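Local structure of toxin Tse2 (5AKO) at residues 35-40 against 63-68; 91-96 against 152-157; 118-123 against 169-174; 130-135 against 142-147. The protein acts, probably as a NAD-dependent cytotoxin, in the cytoplasm of bacterial and eukaryotic cells after export by the H1 type VI secretion system. All coordinates share one frame; numbering follows the deposited sequence.

Interaction 1 of 4, residues 35-40 against 63-68; sequences RAVFKA and APLLHP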
loop_
_atom_site.group_PDB
_atom_site.type_symbol
_atom_site.label_atom_id
_atom_site.label_comp_id
_atom_site.label_asym_id
_atom_site.label_seq_id
_atom_site.Cartn_x
_atom_site.Cartn_y
_atom_site.Cartn_z
ATOM N N ARG C 35 4.332 27.350 -3.117
ATOM C CA ARG C 35 4.495 26.312 -4.142
ATOM C C ARG C 35 5.953 26.240 -4.505
ATOM O O ARG C 35 6.522 27.229 -4.947
ATOM C CB ARG C 35 3.678 26.736 -5.354
ATOM C CG ARG C 35 3.978 26.017 -6.641
ATOM C CD ARG C 35 3.516 24.597 -6.551
ATOM N NE ARG C 35 3.636 23.886 -7.806
ATOM C CZ ARG C 35 3.432 22.578 -7.954
ATOM N NH1 ARG C 35 3.102 21.803 -6.924
ATOM N NH2 ARG C 35 3.595 22.025 -9.129
ATOM N N ALA C 36 6.589 25.099 -4.283
ATOM C CA ALA C 36 7.990 24.921 -4.648
ATOM C C ALA C 36 8.161 25.037 -6.189
ATOM O O ALA C 36 7.313 24.565 -6.942
ATOM C CB ALA C 36 8.481 23.580 -4.195
ATOM N N VAL C 37 9.239 25.710 -6.596
ATOM C CA VAL C 37 9.540 26.005 -7.965
ATOM C C VAL C 37 10.910 25.413 -8.277
ATOM O O VAL C 37 11.911 25.838 -7.723
ATOM C CB VAL C 37 9.622 27.521 -8.234
ATOM C CG1 VAL C 37 10.032 27.779 -9.681
ATOM C CG2 VAL C 37 8.299 28.191 -7.975
ATOM N N PHE C 38 10.921 24.423 -9.155
ATOM C CA PHE C 38 12.145 23.832 -9.654
ATOM C C PHE C 38 12.340 24.368 -11.057
ATOM O O PHE C 38 11.649 23.954 -11.959
ATOM C CB PHE C 38 12.012 22.316 -9.687
ATOM C CG PHE C 38 11.897 21.710 -8.325
ATOM C CD1 PHE C 38 10.651 21.575 -7.711
ATOM C CD2 PHE C 38 13.021 21.319 -7.632
ATOM C CE1 PHE C 38 10.538 21.045 -6.424
ATOM C CE2 PHE C 38 12.914 20.782 -6.358
ATOM C CZ PHE C 38 11.673 20.648 -5.749
ATOM N N LYS C 39 13.272 25.302 -11.218
ATOM C CA LYS C 39 13.413 26.045 -12.471
ATOM C C LYS C 39 13.618 25.107 -13.664
ATOM O O LYS C 39 13.187 25.394 -14.769
ATOM C CB LYS C 39 14.550 27.091 -12.350
ATOM N N ALA C 40 14.218 23.954 -13.393
ATOM C CA ALA C 40 14.468 22.940 -14.403
ATOM C C ALA C 40 13.195 22.387 -15.065
ATOM O O ALA C 40 13.242 21.905 -16.206
ATOM C CB ALA C 40 15.274 21.802 -13.790
ATOM N N ALA C 63 3.604 31.354 -16.809
ATOM C CA ALA C 63 4.230 30.064 -16.559
ATOM C C ALA C 63 3.291 29.183 -15.724
ATOM O O ALA C 63 2.545 29.701 -14.885
ATOM C CB ALA C 63 5.547 30.259 -15.853
ATOM N N PRO C 64 3.289 27.871 -15.987
ATOM C CA PRO C 64 2.303 26.931 -15.447
ATOM C C PRO C 64 2.672 26.470 -14.041
ATOM O O PRO C 64 2.826 25.290 -13.796
ATOM C CB PRO C 64 2.334 25.783 -16.467
ATOM C CG PRO C 64 3.719 25.812 -16.985
ATOM C CD PRO C 64 4.054 27.267 -17.085
ATOM N N LEU C 65 2.796 27.432 -13.123
ATOM C CA LEU C 65 3.453 27.188 -11.833
ATOM C C LEU C 65 2.655 26.290 -10.891
ATOM O O LEU C 65 3.210 25.625 -10.040
ATOM C CB LEU C 65 3.756 28.532 -11.163
ATOM C CG LEU C 65 4.866 29.398 -11.809
ATOM C CD1 LEU C 65 5.078 30.649 -10.990
ATOM C CD2 LEU C 65 6.185 28.657 -11.906
ATOM N N LEU C 66 1.351 26.344 -11.016
ATOM C CA LEU C 66 0.458 25.571 -10.215
ATOM C C LEU C 66 -0.201 24.453 -11.035
ATOM O O LEU C 66 -1.260 23.960 -10.665
ATOM C CB LEU C 66 -0.641 26.493 -9.671
ATOM C CG LEU C 66 -0.209 27.695 -8.847
ATOM C CD1 LEU C 66 -1.397 28.571 -8.487
ATOM C CD2 LEU C 66 0.491 27.308 -7.592
ATOM N N HIS C 67 0.408 24.078 -12.151
ATOM C CA HIS C 67 -0.049 22.933 -12.908
ATOM C C HIS C 67 0.478 21.693 -12.240
ATOM O O HIS C 67 1.653 21.634 -11.894
ATOM C CB HIS C 67 0.480 22.954 -14.357
ATOM C CG HIS C 67 -0.215 23.930 -15.239
ATOM N ND1 HIS C 67 -0.303 23.763 -16.600
ATOM C CD2 HIS C 67 -0.826 25.105 -14.965
ATOM C CE1 HIS C 67 -0.971 24.777 -17.123
ATOM N NE2 HIS C 67 -1.305 25.605 -16.149
ATOM N N PRO C 68 -0.365 20.698 -12.064
ATOM C CA PRO C 68 0.118 19.426 -11.564
ATOM C C PRO C 68 0.630 18.590 -12.717
ATOM O O PRO C 68 0.152 18.773 -13.831
ATOM C CB PRO C 68 -1.155 18.764 -11.052
ATOM C CG PRO C 68 -2.231 19.291 -11.933
ATOM C CD PRO C 68 -1.841 20.706 -12.180
#
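From strand 33-37 the R35 side chain reaches across to a backbone carbonyl: NE donates to L65 O at 2.9 Å (N-H...O angle 144°). The acceptor belongs to a type I beta turn, P64 to H67, whose first residue is also the centre of an inverse gamma turn. The bond joins strand 33-37 of the two-stranded sheet to an irregular loop of the ADP-ribosyltransferase-like toxin domain. The donor approaches L65 O nearly end-on, and that oxygen sits at the guanidinium edge, tilted 23° from its plane. R35 reaches it with CG trans to the backbone N (chi1 165°) and a bend at chi2. The aliphatic part of the same side chain lies against L66, the two running past each other in opposite directions, with R35 CG 3.8 Å from L66 CD2. R35 NH1 is used on the O of S101, in strand 100-103, so one guanidinium links this turn to a second strand. F164 and V165 of helix 154-176 pack against L66. H67 O lies 3.4 Å from R35 NH2, but the angle is too poor for a hydrogen bond. At the contact's other end, V37 CG2 meets L65 CD2 at 4.5 Å.

Interaction 2 of 4, residues 91-96 against 152-157; sequences GLYAPD and MYREVL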
loop_
_atom_site.group_PDB
_atom_site.type_symbol
_atom_site.label_atom_id
_atom_site.label_comp_id
_atom_site.label_asym_id
_atom_site.label_seq_id
_atom_site.Cartn_x
_atom_site.Cartn_y
_atom_site.Cartn_z
ATOM N N GLY C 91 -12.180 11.227 -19.495
ATOM C CA GLY C 91 -11.308 12.421 -19.668
ATOM C C GLY C 91 -11.528 13.576 -18.676
ATOM O O GLY C 91 -10.904 14.614 -18.806
ATOM N N LEU C 92 -12.396 13.391 -17.690
ATOM C CA LEU C 92 -12.747 14.456 -16.747
ATOM C C LEU C 92 -11.968 14.328 -15.414
ATOM O O LEU C 92 -11.839 13.255 -14.833
ATOM C CB LEU C 92 -14.260 14.451 -16.471
ATOM C CG LEU C 92 -15.215 14.888 -17.620
ATOM C CD1 LEU C 92 -16.660 14.518 -17.334
ATOM C CD2 LEU C 92 -15.156 16.394 -17.870
ATOM N N TYR C 93 -11.413 15.426 -14.971
ATOM C CA TYR C 93 -10.713 15.495 -13.690
ATOM C C TYR C 93 -11.710 15.849 -12.604
ATOM O O TYR C 93 -12.246 16.932 -12.604
ATOM C CB TYR C 93 -9.608 16.522 -13.760
ATOM C CG TYR C 93 -8.506 16.071 -14.665
ATOM C CD1 TYR C 93 -8.555 16.327 -16.052
ATOM C CD2 TYR C 93 -7.492 15.324 -14.188
ATOM C CE1 TYR C 93 -7.580 15.865 -16.901
ATOM C CE2 TYR C 93 -6.510 14.847 -15.022
ATOM C CZ TYR C 93 -6.542 15.134 -16.375
ATOM O OH TYR C 93 -5.529 14.656 -17.178
ATOM N N ALA C 94 -12.006 14.894 -11.742
ATOM C CA ALA C 94 -12.995 15.066 -10.674
ATOM C C ALA C 94 -12.301 15.462 -9.346
ATOM O O ALA C 94 -11.168 15.145 -9.126
ATOM C CB ALA C 94 -13.778 13.765 -10.483
ATOM N N PRO C 95 -13.014 16.145 -8.451
ATOM C CA PRO C 95 -12.442 16.426 -7.129
ATOM C C PRO C 95 -11.858 15.200 -6.353
ATOM O O PRO C 95 -12.240 14.042 -6.583
ATOM C CB PRO C 95 -13.608 17.026 -6.347
ATOM C CG PRO C 95 -14.742 17.208 -7.314
ATOM C CD PRO C 95 -14.397 16.617 -8.625
ATOM N N ASP C 96 -10.976 15.494 -5.405
ATOM C CA ASP C 96 -10.376 14.509 -4.508
ATOM C C ASP C 96 -9.648 13.381 -5.218
ATOM O O ASP C 96 -9.567 12.243 -4.746
ATOM C CB ASP C 96 -11.403 13.973 -3.533
ATOM C CG ASP C 96 -11.878 15.030 -2.583
ATOM O OD1 ASP C 96 -11.077 15.514 -1.736
ATOM O OD2 ASP C 96 -13.049 15.413 -2.683
ATOM N N MET C 152 -13.912 18.368 -14.658
ATOM C CA MET C 152 -13.559 19.215 -15.790
ATOM C C MET C 152 -12.450 18.607 -16.643
ATOM O O MET C 152 -11.656 17.794 -16.156
ATOM C CB MET C 152 -13.139 20.601 -15.313
ATOM C CG MET C 152 -11.974 20.613 -14.344
ATOM S SD MET C 152 -11.656 22.217 -13.577
ATOM C CE MET C 152 -13.187 22.489 -12.706
ATOM N N TYR C 153 -12.411 19.009 -17.916
ATOM C CA TYR C 153 -11.361 18.592 -18.820
ATOM C C TYR C 153 -10.093 19.328 -18.496
ATOM O O TYR C 153 -10.101 20.372 -17.849
ATOM C CB TYR C 153 -11.769 18.798 -20.296
ATOM C CG TYR C 153 -12.972 17.960 -20.708
ATOM C CD1 TYR C 153 -12.868 16.557 -20.808
ATOM C CD2 TYR C 153 -14.217 18.546 -20.930
ATOM C CE1 TYR C 153 -13.959 15.779 -21.152
ATOM C CE2 TYR C 153 -15.319 17.780 -21.273
ATOM C CZ TYR C 153 -15.190 16.404 -21.398
ATOM O OH TYR C 153 -16.284 15.628 -21.708
ATOM N N ARG C 154 -8.973 18.765 -18.949
ATOM C CA ARG C 154 -7.659 19.283 -18.642
ATOM C C ARG C 154 -7.492 20.757 -18.951
ATOM O O ARG C 154 -6.929 21.516 -18.158
ATOM C CB ARG C 154 -6.596 18.486 -19.389
ATOM C CG ARG C 154 -5.227 18.720 -18.787
ATOM C CD ARG C 154 -4.120 17.976 -19.486
ATOM N NE ARG C 154 -4.242 16.527 -19.367
ATOM C CZ ARG C 154 -3.301 15.683 -19.773
ATOM N NH1 ARG C 154 -2.192 16.153 -20.333
ATOM N NH2 ARG C 154 -3.479 14.368 -19.642
ATOM N N GLU C 155 -7.930 21.157 -20.137
ATOM C CA GLU C 155 -7.725 22.537 -20.621
ATOM C C GLU C 155 -8.384 23.554 -19.681
ATOM O O GLU C 155 -7.800 24.559 -19.354
ATOM C CB GLU C 155 -8.269 22.700 -22.059
ATOM C CG GLU C 155 -7.864 21.576 -23.036
ATOM C CD GLU C 155 -8.907 20.435 -23.165
ATOM O OE1 GLU C 155 -9.941 20.627 -23.858
ATOM O OE2 GLU C 155 -8.692 19.344 -22.570
ATOM N N VAL C 156 -9.597 23.252 -19.234
ATOM C CA VAL C 156 -10.315 24.115 -18.340
ATOM C C VAL C 156 -9.562 24.259 -17.008
ATOM O O VAL C 156 -9.442 25.373 -16.471
ATOM C CB VAL C 156 -11.756 23.601 -18.104
ATOM C CG1 VAL C 156 -12.456 24.403 -16.999
ATOM C CG2 VAL C 156 -12.564 23.653 -19.407
ATOM N N LEU C 157 -9.051 23.138 -16.498
ATOM C CA LEU C 157 -8.293 23.100 -15.237
ATOM C C LEU C 157 -7.024 23.904 -15.339
ATOM O O LEU C 157 -6.738 24.717 -14.471
ATOM C CB LEU C 157 -7.949 21.649 -14.864
ATOM C CG LEU C 157 -7.018 21.411 -13.655
ATOM C CD1 LEU C 157 -7.532 22.076 -12.372
ATOM C CD2 LEU C 157 -6.837 19.926 -13.414
#
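The hydroxyl of Y93 is gripped twice by R154, whose NE and NH2 both donate to OH at 3.2 Å, both bonds weak and well short of straight. Ring and guanidinium planes stand 67° apart. R154 gets there with CG trans to its backbone N (chi1 -163°) and a bend at chi3, bringing the guanidinium edge to the phenol oxygen. Stronger support comes from the backbone: Y93 and M152 form a single antiparallel bridge, a hydrogen-bonded pair. Y93 N gives a nearly straight bond to M152 O at 2.7 Å, and M152 N returns one to Y93 O at 3.0 Å. M152 O also lies in the plane of the Y93 ring, at its edge. L92 makes a CH-pi contact, with CD2 3.4 Å from the centroid of the Y153 ring and 9° off its normal. Y153 occupies the N-cap position of helix 154-176, so the bridge fixes the chain just where that helix starts. L157, one turn in, brings CD2 to 4.4 Å from Y93 CG. Paired backbone bonds with weak side-chain ones imply that the main chain sets the register, while R154 probably adds only a modest hold on the phenol.

Interaction 3 of 4, residues 118-123 against 169-174; sequences IPDGTD and IRRQWE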
loop_
_atom_site.group_PDB
_atom_site.type_symbol
_atom_site.label_atom_id
_atom_site.label_comp_id
_atom_site.label_asym_id
_atom_site.label_seq_id
_atom_site.Cartn_x
_atom_site.Cartn_y
_atom_site.Cartn_z
ATOM N N ILE C 118 1.387 32.348 -2.544
ATOM C CA ILE C 118 -0.042 32.574 -2.712
ATOM C C ILE C 118 -0.536 33.174 -1.406
ATOM O O ILE C 118 -0.646 32.461 -0.371
ATOM C CB ILE C 118 -0.794 31.285 -2.997
ATOM C CG1 ILE C 118 -0.249 30.630 -4.284
ATOM C CG2 ILE C 118 -2.289 31.556 -3.116
ATOM C CD1 ILE C 118 -1.006 29.362 -4.678
ATOM N N PRO C 119 -0.738 34.506 -1.406
ATOM C CA PRO C 119 -0.906 35.106 -0.080
ATOM C C PRO C 119 -2.278 34.845 0.485
ATOM O O PRO C 119 -3.238 34.685 -0.275
ATOM C CB PRO C 119 -0.714 36.596 -0.352
ATOM C CG PRO C 119 0.278 36.592 -1.488
ATOM C CD PRO C 119 -0.220 35.480 -2.372
ATOM N N ASP C 120 -2.378 34.786 1.807
ATOM C CA ASP C 120 -3.700 34.845 2.426
ATOM C C ASP C 120 -4.503 35.892 1.669
ATOM O O ASP C 120 -3.968 36.944 1.332
ATOM C CB ASP C 120 -3.589 35.275 3.888
ATOM C CG ASP C 120 -2.956 36.641 4.030
ATOM O OD1 ASP C 120 -1.776 36.769 3.660
ATOM O OD2 ASP C 120 -3.629 37.599 4.479
ATOM N N GLY C 121 -5.761 35.611 1.391
ATOM C CA GLY C 121 -6.644 36.587 0.735
ATOM C C GLY C 121 -6.697 36.509 -0.791
ATOM O O GLY C 121 -7.429 37.264 -1.428
ATOM N N THR C 122 -5.935 35.599 -1.399
ATOM C CA THR C 122 -5.962 35.437 -2.838
ATOM C C THR C 122 -7.290 34.846 -3.300
ATOM O O THR C 122 -7.836 33.953 -2.650
ATOM C CB THR C 122 -4.857 34.493 -3.282
ATOM O OG1 THR C 122 -3.613 35.025 -2.837
ATOM C CG2 THR C 122 -4.864 34.357 -4.809
ATOM N N ASP C 123 -7.813 35.369 -4.388
ATOM C CA ASP C 123 -9.065 34.870 -4.976
ATOM C C ASP C 123 -8.858 33.516 -5.630
ATOM O O ASP C 123 -7.949 33.348 -6.434
ATOM C CB ASP C 123 -9.619 35.875 -5.992
ATOM C CG ASP C 123 -10.209 37.167 -5.293
ATOM O OD1 ASP C 123 -10.257 37.250 -4.037
ATOM O OD2 ASP C 123 -10.622 38.116 -5.987
ATOM N N ILE C 169 -0.487 37.049 -7.835
ATOM C CA ILE C 169 0.384 38.188 -8.123
ATOM C C ILE C 169 -0.324 39.542 -7.816
ATOM O O ILE C 169 0.172 40.339 -7.020
ATOM C CB ILE C 169 0.848 38.115 -9.573
ATOM C CG1 ILE C 169 1.707 36.851 -9.759
ATOM C CG2 ILE C 169 1.643 39.372 -9.949
ATOM C CD1 ILE C 169 1.901 36.444 -11.209
ATOM N N ARG C 170 -1.506 39.760 -8.382
ATOM C CA ARG C 170 -2.364 40.889 -7.953
ATOM C C ARG C 170 -2.408 41.019 -6.431
ATOM O O ARG C 170 -2.139 42.082 -5.882
ATOM C CB ARG C 170 -3.794 40.748 -8.478
ATOM C CG ARG C 170 -3.925 41.043 -9.960
ATOM C CD ARG C 170 -5.244 40.561 -10.558
ATOM N NE ARG C 170 -5.105 40.421 -12.015
ATOM C CZ ARG C 170 -5.564 39.400 -12.746
ATOM N NH1 ARG C 170 -6.206 38.368 -12.183
ATOM N NH2 ARG C 170 -5.363 39.401 -14.057
ATOM N N ARG C 171 -2.708 39.923 -5.753
ATOM C CA ARG C 171 -2.826 39.928 -4.293
ATOM C C ARG C 171 -1.508 40.208 -3.601
ATOM O O ARG C 171 -1.509 40.813 -2.533
ATOM C CB ARG C 171 -3.405 38.613 -3.813
ATOM C CG ARG C 171 -3.533 38.485 -2.332
ATOM C CD ARG C 171 -4.648 39.335 -1.766
ATOM N NE ARG C 171 -4.461 39.333 -0.342
ATOM C CZ ARG C 171 -4.742 40.348 0.477
ATOM N NH1 ARG C 171 -5.335 41.474 0.047
ATOM N NH2 ARG C 171 -4.428 40.225 1.753
ATOM N N GLN C 172 -0.376 39.819 -4.188
ATOM C CA GLN C 172 0.931 40.233 -3.611
ATOM C C GLN C 172 1.095 41.770 -3.574
ATOM O O GLN C 172 1.633 42.303 -2.590
ATOM C CB GLN C 172 2.114 39.589 -4.355
ATOM C CG GLN C 172 2.442 38.170 -3.890
ATOM C CD GLN C 172 3.671 37.610 -4.599
ATOM O OE1 GLN C 172 4.689 38.299 -4.716
ATOM N NE2 GLN C 172 3.582 36.357 -5.090
ATOM N N TRP C 173 0.668 42.455 -4.646
ATOM C CA TRP C 173 0.802 43.901 -4.739
ATOM C C TRP C 173 -0.231 44.633 -3.867
ATOM O O TRP C 173 0.102 45.622 -3.222
ATOM C CB TRP C 173 0.870 44.347 -6.221
ATOM C CG TRP C 173 2.201 43.901 -6.767
ATOM C CD1 TRP C 173 2.463 42.753 -7.481
ATOM C CD2 TRP C 173 3.475 44.519 -6.531
ATOM N NE1 TRP C 173 3.810 42.647 -7.738
ATOM C CE2 TRP C 173 4.457 43.716 -7.168
ATOM C CE3 TRP C 173 3.883 45.690 -5.864
ATOM C CZ2 TRP C 173 5.825 44.056 -7.166
ATOM C CZ3 TRP C 173 5.243 46.022 -5.857
ATOM C CH2 TRP C 173 6.193 45.206 -6.508
ATOM N N GLU C 174 -1.453 44.112 -3.769
ATOM C CA GLU C 174 -2.452 44.683 -2.839
ATOM C C GLU C 174 -1.983 44.619 -1.397
ATOM O O GLU C 174 -2.262 45.505 -0.593
ATOM C CB GLU C 174 -3.792 43.934 -2.918
ATOM C CG GLU C 174 -4.505 44.043 -4.253
ATOM C CD GLU C 174 -5.706 43.101 -4.369
ATOM O OE1 GLU C 174 -6.155 42.510 -3.346
ATOM O OE2 GLU C 174 -6.207 42.955 -5.503
#
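Hydrogen bonding across this contact centres on D120 O, which R171 approaches with the edge of its guanidinium. NE gives the sounder bond, 3.0 Å from R171 NE to D120 O with an angle of 158°; it lies in the carbonyl plane, on a lone pair. R171 NH2 adds a weak bond to the same oxygen at 3.3 Å. The head arrives there because CG is trans to the backbone N (chi1 178°) and the chain then turns at chi2.

Charge pairing is looser. D120 OD2 lies 3.9 Å from R171 NH2, a long salt bridge in which carboxylate and guanidinium planes are almost perpendicular. The carboxylate has another partner in K175, which pairs with D120 OD1, and R171 NH1 makes a further long salt bridge to E174, so D120, R171 and E174 form a salt-bridge network.

Apolar contact is made by aliphatic stems. P119 CG rests 3.6 Å from Q172 CG, the two side chains crossing at about a right angle, while R171 CG lies 3.9 Å from P119 CB. The amide of Q172 looks beyond the segments, its NE2 bonding V117 O.

Within 118-123, P119 O accepts from both T122 N and T122 OG1, the latter at 2.6 Å. G121, with phi 92°, has the positive phi usual at the third position of a type II turn, and R171 CD packs 3.5 Å from G121 O. The arrangement fits a type II beta turn, P119 to T122, leaving strand 114-118 and docked on helix 154-176 through an arginine-to-carbonyl bond.

Interaction 4 of 4, residues 130-135 against 142-147; sequences VKQDSY and THYTIM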
loop_
_atom_site.group_PDB
_atom_site.type_symbol
_atom_site.label_atom_id
_atom_site.label_comp_id
_atom_site.label_asym_id
_atom_site.label_seq_id
_atom_site.Cartn_x
_atom_site.Cartn_y
_atom_site.Cartn_z
ATOM N N VAL C 130 -9.342 24.494 -2.626
ATOM C CA VAL C 130 -8.087 24.234 -1.963
ATOM C C VAL C 130 -8.411 23.468 -0.726
ATOM O O VAL C 130 -9.099 23.972 0.131
ATOM C CB VAL C 130 -7.404 25.552 -1.570
ATOM C CG1 VAL C 130 -6.083 25.303 -0.862
ATOM C CG2 VAL C 130 -7.210 26.397 -2.814
ATOM N N LYS C 131 -7.899 22.253 -0.646
ATOM C CA LYS C 131 -8.192 21.314 0.415
ATOM C C LYS C 131 -7.060 21.248 1.407
ATOM O O LYS C 131 -5.913 21.064 1.023
ATOM C CB LYS C 131 -8.369 19.918 -0.187
ATOM C CG LYS C 131 -8.495 18.789 0.837
ATOM C CD LYS C 131 -8.687 17.465 0.127
ATOM C CE LYS C 131 -8.897 16.301 1.077
ATOM N NZ LYS C 131 -10.008 16.587 2.011
ATOM N N GLN C 132 -7.387 21.373 2.686
ATOM C CA GLN C 132 -6.419 21.199 3.744
ATOM C C GLN C 132 -6.303 19.725 3.940
ATOM O O GLN C 132 -7.288 19.084 4.188
ATOM C CB GLN C 132 -6.861 21.852 5.055
ATOM C CG GLN C 132 -5.868 21.581 6.174
ATOM C CD GLN C 132 -6.222 22.184 7.512
ATOM O OE1 GLN C 132 -7.240 22.836 7.687
ATOM N NE2 GLN C 132 -5.395 21.899 8.487
ATOM N N ASP C 133 -5.099 19.182 3.821
ATOM C CA ASP C 133 -4.876 17.765 4.147
ATOM C C ASP C 133 -4.151 17.780 5.502
ATOM O O ASP C 133 -4.343 18.678 6.287
ATOM C CB ASP C 133 -4.047 17.067 3.084
ATOM C CG ASP C 133 -4.569 17.288 1.646
ATOM O OD1 ASP C 133 -5.607 16.742 1.272
ATOM O OD2 ASP C 133 -3.897 17.918 0.830
ATOM N N SER C 134 -3.314 16.806 5.768
ATOM C CA SER C 134 -2.771 16.642 7.099
ATOM C C SER C 134 -1.514 17.435 7.303
ATOM O O SER C 134 -0.883 17.865 6.368
ATOM C CB SER C 134 -2.457 15.172 7.341
ATOM O OG SER C 134 -3.662 14.414 7.404
ATOM N N TYR C 135 -1.133 17.542 8.560
ATOM C CA TYR C 135 0.172 18.019 8.951
ATOM C C TYR C 135 1.136 16.897 8.706
ATOM O O TYR C 135 0.941 15.799 9.209
ATOM C CB TYR C 135 0.167 18.369 10.449
ATOM C CG TYR C 135 1.475 18.851 10.918
ATOM C CD1 TYR C 135 1.969 20.049 10.469
ATOM C CD2 TYR C 135 2.241 18.114 11.819
ATOM C CE1 TYR C 135 3.164 20.553 10.926
ATOM C CE2 TYR C 135 3.476 18.585 12.245
ATOM C CZ TYR C 135 3.929 19.808 11.797
ATOM O OH TYR C 135 5.142 20.303 12.163
ATOM N N THR C 142 2.065 21.805 6.924
ATOM C CA THR C 142 0.751 21.245 6.603
ATOM C C THR C 142 0.601 21.284 5.113
ATOM O O THR C 142 0.826 22.325 4.499
ATOM C CB THR C 142 -0.406 22.053 7.254
ATOM O OG1 THR C 142 -0.361 21.847 8.671
ATOM C CG2 THR C 142 -1.741 21.543 6.731
ATOM N N HIS C 143 0.166 20.176 4.548
ATOM C CA HIS C 143 0.009 20.084 3.078
ATOM C C HIS C 143 -1.395 20.501 2.633
ATOM O O HIS C 143 -2.377 20.225 3.350
ATOM C CB HIS C 143 0.221 18.645 2.659
ATOM C CG HIS C 143 0.165 18.444 1.181
ATOM N ND1 HIS C 143 -1.014 18.295 0.487
ATOM C CD2 HIS C 143 1.151 18.362 0.267
ATOM C CE1 HIS C 143 -0.746 18.110 -0.791
ATOM N NE2 HIS C 143 0.560 18.155 -0.948
ATOM N N TYR C 144 -1.494 21.122 1.452
ATOM C CA TYR C 144 -2.754 21.527 0.884
ATOM C C TYR C 144 -2.802 21.149 -0.594
ATOM O O TYR C 144 -1.747 21.041 -1.235
ATOM C CB TYR C 144 -2.939 23.024 1.007
ATOM C CG TYR C 144 -3.224 23.591 2.410
ATOM C CD1 TYR C 144 -2.218 23.755 3.323
ATOM C CD2 TYR C 144 -4.480 24.008 2.767
ATOM C CE1 TYR C 144 -2.460 24.285 4.578
ATOM C CE2 TYR C 144 -4.755 24.545 3.992
ATOM C CZ TYR C 144 -3.737 24.662 4.918
ATOM O OH TYR C 144 -3.956 25.193 6.174
ATOM N N THR C 145 -4.019 20.963 -1.149
ATOM C CA THR C 145 -4.153 20.547 -2.532
ATOM C C THR C 145 -5.139 21.430 -3.254
ATOM O O THR C 145 -6.255 21.608 -2.812
ATOM C CB THR C 145 -4.625 19.086 -2.631
ATOM O OG1 THR C 145 -3.721 18.262 -1.904
ATOM C CG2 THR C 145 -4.660 18.594 -4.110
ATOM N N ILE C 146 -4.673 22.045 -4.324
ATOM C CA ILE C 146 -5.520 22.814 -5.200
ATOM C C ILE C 146 -6.093 21.807 -6.195
ATOM O O ILE C 146 -5.335 21.102 -6.846
ATOM C CB ILE C 146 -4.716 23.808 -6.013
ATOM C CG1 ILE C 146 -3.887 24.732 -5.112
ATOM C CG2 ILE C 146 -5.660 24.619 -6.869
ATOM C CD1 ILE C 146 -2.853 25.598 -5.817
ATOM N N MET C 147 -7.412 21.757 -6.336
ATOM C CA MET C 147 -8.047 20.682 -7.051
ATOM C C MET C 147 -9.320 21.231 -7.753
ATOM O O MET C 147 -9.811 22.293 -7.428
ATOM C CB MET C 147 -8.362 19.471 -6.116
ATOM C CG MET C 147 -9.553 19.749 -5.219
ATOM S SD MET C 147 -9.995 18.454 -4.114
ATOM C CE MET C 147 -8.447 17.865 -3.425
#
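With D133 CG anti to its carbonyl carbon (chi1 -50°) and H143 CG anti to its backbone N (chi1 -177°), the two side chains lie side by side; T145 OG1, also anti to its carbonyl carbon, meets the same acid. D133 OD2 accepts twice: from T145 OG1 at 2.8 Å on its syn lone pair, and from H143 ND1 at 2.9 Å on its anti side, somewhat out of the carboxylate plane. The acceptor lies in the imidazole plane, restraining ring rotation. H143 NE2 bonds S101 OG on strand 100-103.

In the antiparallel hairpin K131 and T145 are a hydrogen-bonded pair (K131 N to T145 O 2.8 Å), V130-I146 and Q132-Y144 non-hydrogen-bonded ones. Between Q132 and Y135 the register slips by one, a beta bulge, within which D133 N bonds H143 O and H143 N bonds S134 O at 3.1 Å. Q132 crosses the Y144 side chain at a slant, Q132 CB 3.6 Å from Y144 CE2. K131, on the face of T145, brings CD to 3.6 Å from M147 CE.

S134 OG bonds an acidic side chain of another protein's chain. The hairpin is central in a four-stranded sheet, between strands 24-25 and 100-103, and V130 and I146 pack on F164 of helix 154-176.

Interaction 1 is the buried one; interactions 2, 3 and 4 are partly buried. Helix 154-176 is shared: interaction 2 fixes its start and interaction 3 its later turns, their centres about 25 Å apart. L66 CD2 of interaction 1 lies 4.2 Å from I146 CD1 of interaction 4. L66 CD2 also touches I118 CD1 of interaction 3 at 3.9 Å, and M147 SD of interaction 4 meets D96 N of interaction 2 at 3.4 Å. Arginines bonded to backbone carbonyls mark interactions 1 and 3, although only interaction 3 adds salt bridges. Interaction 4 instead depends on extended antiparallel strand pairing, interrupted by a bulge, which interaction 2 reduces to a single bridge.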